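Local coordinates for Protease/Reverse transcriptase/ribonuclease H (Eastern chimpanzee simian foamy virus, PDB 7KSF), which probably matures the foamy virus polyprotein through its aspartic protease and copies the viral RNA genome into DNA through its reverse transcriptase and ribonuclease H activities, at residues R209-L223 against C276-P288. The protein carries 1 engineered substitution. Residues are numbered along the deposited sequence; the frame is centred on the assembly and turned at random.
Sequences RMVLDYREVNKTIPL and CWTRLPQGFLNSP
Y214, two residues past the end of strand 208-212, lays its ring across the turn P281-F284. Its CB sits against the G283 carbonyl, and CD2 brings the ring edge to Q282 O at 3.6 Å. CE2 meets P281 CB at 3.7 Å, the side chains crossing at about a right angle. At the tip, OH lies beside the W277 indole without bonding to it and makes a weak hydrogen bond with T266 O. A tyrosine suits this buried place: its ring packs on proline and its hydroxyl finds a carbonyl. Beyond the hydroxyl, W277 is wide enough to take P281 CB over the centre of one face while L212 CD1 comes to its CZ2 at 3.9 Å.

The turn is type II, with G283 at its third position, where the positive phi (90°) is easy for glycine. It belongs to the LPQGF signature of retroviral reverse transcriptases. R209 NH2 comes to 4.1 Å from Q282 NE2 without a hydrogen bond, guanidinium and amide planes 79° apart, probably where relatives shape the incoming-nucleotide pocket.

N218 turns CG beside its backbone N (chi1 -57°), and its short amide offers the turn an N-H: ND2 meets G283 O at 3.3 Å, nearly straight and in both amide and carbonyl planes. L285 CD1 lies alongside N218 CB at 3.7 Å. I221 CG1 gives F284 CZ an apolar surface, while V217 CG1 approaches the phenyl edge.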
loop_
_atom_site.group_PDB
_atom_site.type_symbol
_atom_site.label_atom_id
_atom_site.label_comp_id
_atom_site.label_asym_id
_atom_site.label_seq_id
_atom_site.Cartn_x
_atom_site.Cartn_y
_atom_site.Cartn_z
ATOM N N ARG A 209 6.325 -11.904 11.519
ATOM C CA ARG A 209 5.754 -12.865 10.590
ATOM C C ARG A 209 6.881 -13.652 9.936
ATOM O O ARG A 209 7.965 -13.117 9.687
ATOM C CB ARG A 209 4.891 -12.174 9.526
ATOM C CG ARG A 209 5.579 -11.022 8.815
ATOM C CD ARG A 209 4.611 -10.226 7.947
ATOM N NE ARG A 209 3.976 -11.043 6.915
ATOM C CZ ARG A 209 4.463 -11.220 5.692
ATOM N NH1 ARG A 209 5.603 -10.641 5.338
ATOM N NH2 ARG A 209 3.815 -11.981 4.820
ATOM N N MET A 210 6.621 -14.929 9.676
ATOM C CA MET A 210 7.630 -15.819 9.122
ATOM C C MET A 210 7.653 -15.729 7.600
ATOM O O MET A 210 6.654 -15.391 6.958
ATOM C CB MET A 210 7.375 -17.264 9.553
ATOM C CG MET A 210 6.164 -17.919 8.905
ATOM S SD MET A 210 6.046 -19.683 9.260
ATOM C CE MET A 210 4.646 -20.141 8.244
ATOM N N VAL A 211 8.818 -16.032 7.027
ATOM C CA VAL A 211 9.026 -15.991 5.584
ATOM C C VAL A 211 9.771 -17.252 5.171
ATOM O O VAL A 211 10.776 -17.615 5.792
ATOM C CB VAL A 211 9.806 -14.735 5.148
ATOM C CG1 VAL A 211 10.118 -14.795 3.662
ATOM C CG2 VAL A 211 9.017 -13.477 5.475
ATOM N N LEU A 212 9.284 -17.917 4.129
ATOM C CA LEU A 212 9.903 -19.132 3.619
ATOM C C LEU A 212 10.775 -18.808 2.413
ATOM O O LEU A 212 10.433 -17.943 1.597
ATOM C CB LEU A 212 8.847 -20.165 3.237
ATOM C CG LEU A 212 8.071 -20.749 4.417
ATOM C CD1 LEU A 212 6.936 -21.619 3.921
ATOM C CD2 LEU A 212 8.997 -21.545 5.321
ATOM N N ASP A 213 11.899 -19.511 2.301
ATOM C CA ASP A 213 12.861 -19.307 1.220
ATOM C C ASP A 213 12.678 -20.439 0.213
ATOM O O ASP A 213 13.334 -21.478 0.287
ATOM C CB ASP A 213 14.281 -19.261 1.771
ATOM C CG ASP A 213 15.294 -18.840 0.732
ATOM O OD1 ASP A 213 14.902 -18.122 -0.207
ATOM O OD2 ASP A 213 16.477 -19.220 0.857
ATOM N N TYR A 214 11.779 -20.223 -0.749
ATOM C CA TYR A 214 11.367 -21.253 -1.691
ATOM C C TYR A 214 12.093 -21.180 -3.026
ATOM O O TYR A 214 11.730 -21.906 -3.956
ATOM C CB TYR A 214 9.856 -21.174 -1.922
ATOM C CG TYR A 214 9.045 -21.969 -0.930
ATOM C CD1 TYR A 214 9.500 -23.195 -0.460
ATOM C CD2 TYR A 214 7.827 -21.499 -0.462
ATOM C CE1 TYR A 214 8.763 -23.927 0.443
ATOM C CE2 TYR A 214 7.083 -22.225 0.442
ATOM C CZ TYR A 214 7.557 -23.437 0.893
ATOM O OH TYR A 214 6.822 -24.166 1.796
ATOM N N ARG A 215 13.116 -20.328 -3.150
ATOM C CA ARG A 215 13.815 -20.207 -4.423
ATOM C C ARG A 215 14.609 -21.459 -4.771
ATOM O O ARG A 215 15.020 -21.613 -5.925
ATOM C CB ARG A 215 14.736 -18.983 -4.408
ATOM C CG ARG A 215 15.644 -18.882 -3.196
ATOM C CD ARG A 215 16.231 -17.480 -3.067
ATOM N NE ARG A 215 16.910 -17.280 -1.789
ATOM C CZ ARG A 215 17.374 -16.109 -1.364
ATOM N NH1 ARG A 215 17.229 -15.026 -2.116
ATOM N NH2 ARG A 215 17.978 -16.017 -0.186
ATOM N N GLU A 216 14.832 -22.354 -3.806
ATOM C CA GLU A 216 15.487 -23.620 -4.106
ATOM C C GLU A 216 14.531 -24.595 -4.781
ATOM O O GLU A 216 14.945 -25.381 -5.639
ATOM C CB GLU A 216 16.063 -24.233 -2.828
ATOM C CG GLU A 216 17.235 -23.456 -2.262
ATOM C CD GLU A 216 18.395 -23.376 -3.234
ATOM O OE1 GLU A 216 18.637 -24.365 -3.958
ATOM O OE2 GLU A 216 19.061 -22.319 -3.280
ATOM N N VAL A 217 13.253 -24.560 -4.401
ATOM C CA VAL A 217 12.275 -25.428 -5.046
ATOM C C VAL A 217 11.841 -24.853 -6.390
ATOM O O VAL A 217 11.531 -25.606 -7.319
ATOM C CB VAL A 217 11.073 -25.651 -4.114
ATOM C CG1 VAL A 217 10.159 -26.728 -4.670
ATOM C CG2 VAL A 217 11.544 -26.018 -2.719
ATOM N N ASN A 218 11.825 -23.523 -6.524
ATOM C CA ASN A 218 11.336 -22.911 -7.753
ATOM C C ASN A 218 12.267 -23.168 -8.932
ATOM O O ASN A 218 11.802 -23.262 -10.073
ATOM C CB ASN A 218 11.137 -21.411 -7.538
ATOM C CG ASN A 218 10.186 -21.106 -6.396
ATOM O OD1 ASN A 218 9.361 -21.939 -6.023
ATOM N ND2 ASN A 218 10.303 -19.910 -5.830
ATOM N N LYS A 219 13.577 -23.279 -8.684
ATOM C CA LYS A 219 14.505 -23.649 -9.748
ATOM C C LYS A 219 14.233 -25.054 -10.274
ATOM O O LYS A 219 14.593 -25.359 -11.416
ATOM C CB LYS A 219 15.949 -23.549 -9.251
ATOM C CG LYS A 219 16.370 -24.709 -8.362
ATOM C CD LYS A 219 17.772 -24.515 -7.808
ATOM C CE LYS A 219 18.179 -25.689 -6.930
ATOM N NZ LYS A 219 19.515 -25.482 -6.308
ATOM N N THR A 220 13.604 -25.906 -9.462
ATOM C CA THR A 220 13.270 -27.260 -9.886
ATOM C C THR A 220 11.964 -27.288 -10.668
ATOM O O THR A 220 11.898 -27.852 -11.765
ATOM C CB THR A 220 13.175 -28.177 -8.666
ATOM O OG1 THR A 220 14.488 -28.440 -8.154
ATOM C CG2 THR A 220 12.499 -29.489 -9.035
ATOM N N ILE A 221 10.924 -26.680 -10.087
ATOM C CA ILE A 221 9.574 -26.634 -10.725
ATOM C C ILE A 221 9.644 -25.754 -11.981
ATOM O O ILE A 221 10.013 -24.571 -11.850
ATOM C CB ILE A 221 8.514 -26.123 -9.728
ATOM C CG1 ILE A 221 8.001 -27.243 -8.821
ATOM C CG2 ILE A 221 7.379 -25.422 -10.460
ATOM C CD1 ILE A 221 9.069 -27.874 -7.961
ATOM N N PRO A 222 9.309 -26.279 -13.180
ATOM C CA PRO A 222 9.348 -25.487 -14.412
ATOM C C PRO A 222 8.083 -24.627 -14.555
ATOM O O PRO A 222 7.079 -24.965 -13.953
ATOM C CB PRO A 222 9.371 -26.569 -15.500
ATOM C CG PRO A 222 8.570 -27.702 -14.899
ATOM C CD PRO A 222 8.883 -27.661 -13.419
ATOM N N LEU A 223 8.167 -23.548 -15.339
ATOM C CA LEU A 223 7.009 -22.638 -15.553
ATOM C C LEU A 223 6.026 -23.292 -16.531
ATOM O O LEU A 223 6.135 -23.024 -17.745
ATOM C CB LEU A 223 7.521 -21.299 -16.097
ATOM C CG LEU A 223 7.848 -20.244 -15.041
ATOM C CD1 LEU A 223 7.935 -18.862 -15.667
ATOM C CD2 LEU A 223 6.817 -20.260 -13.923
ATOM N N CYS A 276 4.327 -29.767 6.928
ATOM C CA CYS A 276 4.050 -29.689 5.502
ATOM C C CYS A 276 2.791 -28.863 5.272
ATOM O O CYS A 276 1.949 -28.713 6.161
ATOM C CB CYS A 276 3.893 -31.083 4.881
ATOM S SG CYS A 276 5.411 -32.059 4.863
ATOM N N TRP A 277 2.673 -28.330 4.059
ATOM C CA TRP A 277 1.566 -27.457 3.694
ATOM C C TRP A 277 0.446 -28.256 3.043
ATOM O O TRP A 277 0.681 -29.009 2.092
ATOM C CB TRP A 277 2.032 -26.351 2.744
ATOM C CG TRP A 277 2.807 -25.270 3.412
ATOM C CD1 TRP A 277 4.154 -25.234 3.617
ATOM C CD2 TRP A 277 2.285 -24.055 3.959
ATOM N NE1 TRP A 277 4.504 -24.073 4.262
ATOM C CE2 TRP A 277 3.373 -23.332 4.484
ATOM C CE3 TRP A 277 1.000 -23.509 4.059
ATOM C CZ2 TRP A 277 3.218 -22.091 5.097
ATOM C CZ3 TRP A 277 0.850 -22.278 4.670
ATOM C CH2 TRP A 277 1.953 -21.583 5.179
ATOM N N THR A 278 -0.771 -28.086 3.560
ATOM C CA THR A 278 -1.951 -28.633 2.902
ATOM C C THR A 278 -2.389 -27.762 1.732
ATOM O O THR A 278 -2.905 -28.280 0.733
ATOM C CB THR A 278 -3.096 -28.771 3.910
ATOM O OG1 THR A 278 -2.695 -29.645 4.972
ATOM C CG2 THR A 278 -4.343 -29.333 3.245
ATOM N N ARG A 279 -2.175 -26.458 1.829
ATOM C CA ARG A 279 -2.595 -25.499 0.822
ATOM C C ARG A 279 -1.376 -24.921 0.112
ATOM O O ARG A 279 -0.228 -25.228 0.442
ATOM C CB ARG A 279 -3.432 -24.393 1.466
ATOM C CG ARG A 279 -4.342 -24.885 2.578
ATOM C CD ARG A 279 -5.472 -25.744 2.042
ATOM N NE ARG A 279 -6.468 -26.035 3.069
ATOM C CZ ARG A 279 -7.433 -25.195 3.431
ATOM N NH1 ARG A 279 -7.525 -24.009 2.852
ATOM N NH2 ARG A 279 -8.297 -25.542 4.374
ATOM N N LEU A 280 -1.636 -24.073 -0.874
ATOM C CA LEU A 280 -0.548 -23.409 -1.579
ATOM C C LEU A 280 0.187 -22.474 -0.623
ATOM O O LEU A 280 -0.450 -21.734 0.135
ATOM C CB LEU A 280 -1.073 -22.616 -2.776
ATOM C CG LEU A 280 -1.711 -23.355 -3.953
ATOM C CD1 LEU A 280 -2.310 -22.344 -4.911
ATOM C CD2 LEU A 280 -0.691 -24.225 -4.669
ATOM N N PRO A 281 1.519 -22.485 -0.622
ATOM C CA PRO A 281 2.266 -21.567 0.243
ATOM C C PRO A 281 2.753 -20.325 -0.490
ATOM O O PRO A 281 2.920 -20.335 -1.713
ATOM C CB PRO A 281 3.437 -22.430 0.726
ATOM C CG PRO A 281 3.578 -23.537 -0.329
ATOM C CD PRO A 281 2.407 -23.457 -1.276
ATOM N N GLN A 282 2.969 -19.244 0.254
ATOM C CA GLN A 282 3.476 -18.008 -0.327
ATOM C C GLN A 282 4.978 -18.108 -0.550
ATOM O O GLN A 282 5.700 -18.734 0.232
ATOM C CB GLN A 282 3.151 -16.819 0.576
ATOM C CG GLN A 282 3.606 -16.984 2.015
ATOM C CD GLN A 282 3.005 -15.939 2.937
ATOM O OE1 GLN A 282 2.186 -15.120 2.519
ATOM N NE2 GLN A 282 3.406 -15.965 4.202
ATOM N N GLY A 283 5.508 -17.553 -1.586
ATOM C CA GLY A 283 6.884 -17.684 -2.009
ATOM C C GLY A 283 7.145 -18.841 -2.949
ATOM O O GLY A 283 8.268 -18.968 -3.453
ATOM N N PHE A 284 6.148 -19.691 -3.190
ATOM C CA PHE A 284 6.257 -20.791 -4.136
ATOM C C PHE A 284 6.200 -20.264 -5.570
ATOM O O PHE A 284 5.755 -19.141 -5.828
ATOM C CB PHE A 284 5.142 -21.814 -3.894
ATOM C CG PHE A 284 5.208 -23.021 -4.790
ATOM C CD1 PHE A 284 4.319 -23.168 -5.845
ATOM C CD2 PHE A 284 6.159 -24.004 -4.584
ATOM C CE1 PHE A 284 4.379 -24.275 -6.671
ATOM C CE2 PHE A 284 6.224 -25.115 -5.406
ATOM C CZ PHE A 284 5.330 -25.251 -6.451
ATOM N N LEU A 285 6.660 -21.094 -6.508
ATOM C CA LEU A 285 6.805 -20.648 -7.888
ATOM C C LEU A 285 5.449 -20.437 -8.559
ATOM O O LEU A 285 5.212 -19.396 -9.180
ATOM C CB LEU A 285 7.644 -21.653 -8.678
ATOM C CG LEU A 285 8.059 -21.218 -10.083
ATOM C CD1 LEU A 285 8.820 -19.899 -10.036
ATOM C CD2 LEU A 285 8.889 -22.292 -10.764
ATOM N N ASN A 286 4.551 -21.414 -8.444
ATOM C CA ASN A 286 3.285 -21.391 -9.165
ATOM C C ASN A 286 2.098 -20.960 -8.312
ATOM O O ASN A 286 0.977 -20.902 -8.826
ATOM C CB ASN A 286 2.998 -22.768 -9.767
ATOM C CG ASN A 286 3.928 -23.109 -10.906
ATOM O OD1 ASN A 286 4.566 -22.229 -11.484
ATOM N ND2 ASN A 286 4.013 -24.391 -11.240
ATOM N N SER A 287 2.309 -20.664 -7.030
ATOM C CA SER A 287 1.196 -20.257 -6.173
ATOM C C SER A 287 0.507 -18.984 -6.652
ATOM O O SER A 287 -0.733 -18.972 -6.718
ATOM C CB SER A 287 1.677 -20.123 -4.727
ATOM O OG SER A 287 1.908 -21.392 -4.145
ATOM N N PRO A 288 1.211 -17.895 -6.997
ATOM C CA PRO A 288 0.491 -16.709 -7.488
ATOM C C PRO A 288 -0.283 -16.957 -8.772
ATOM O O PRO A 288 -1.381 -16.412 -8.939
ATOM C CB PRO A 288 1.613 -15.682 -7.698
ATOM C CG PRO A 288 2.704 -16.127 -6.806
ATOM C CD PRO A 288 2.649 -17.621 -6.845
#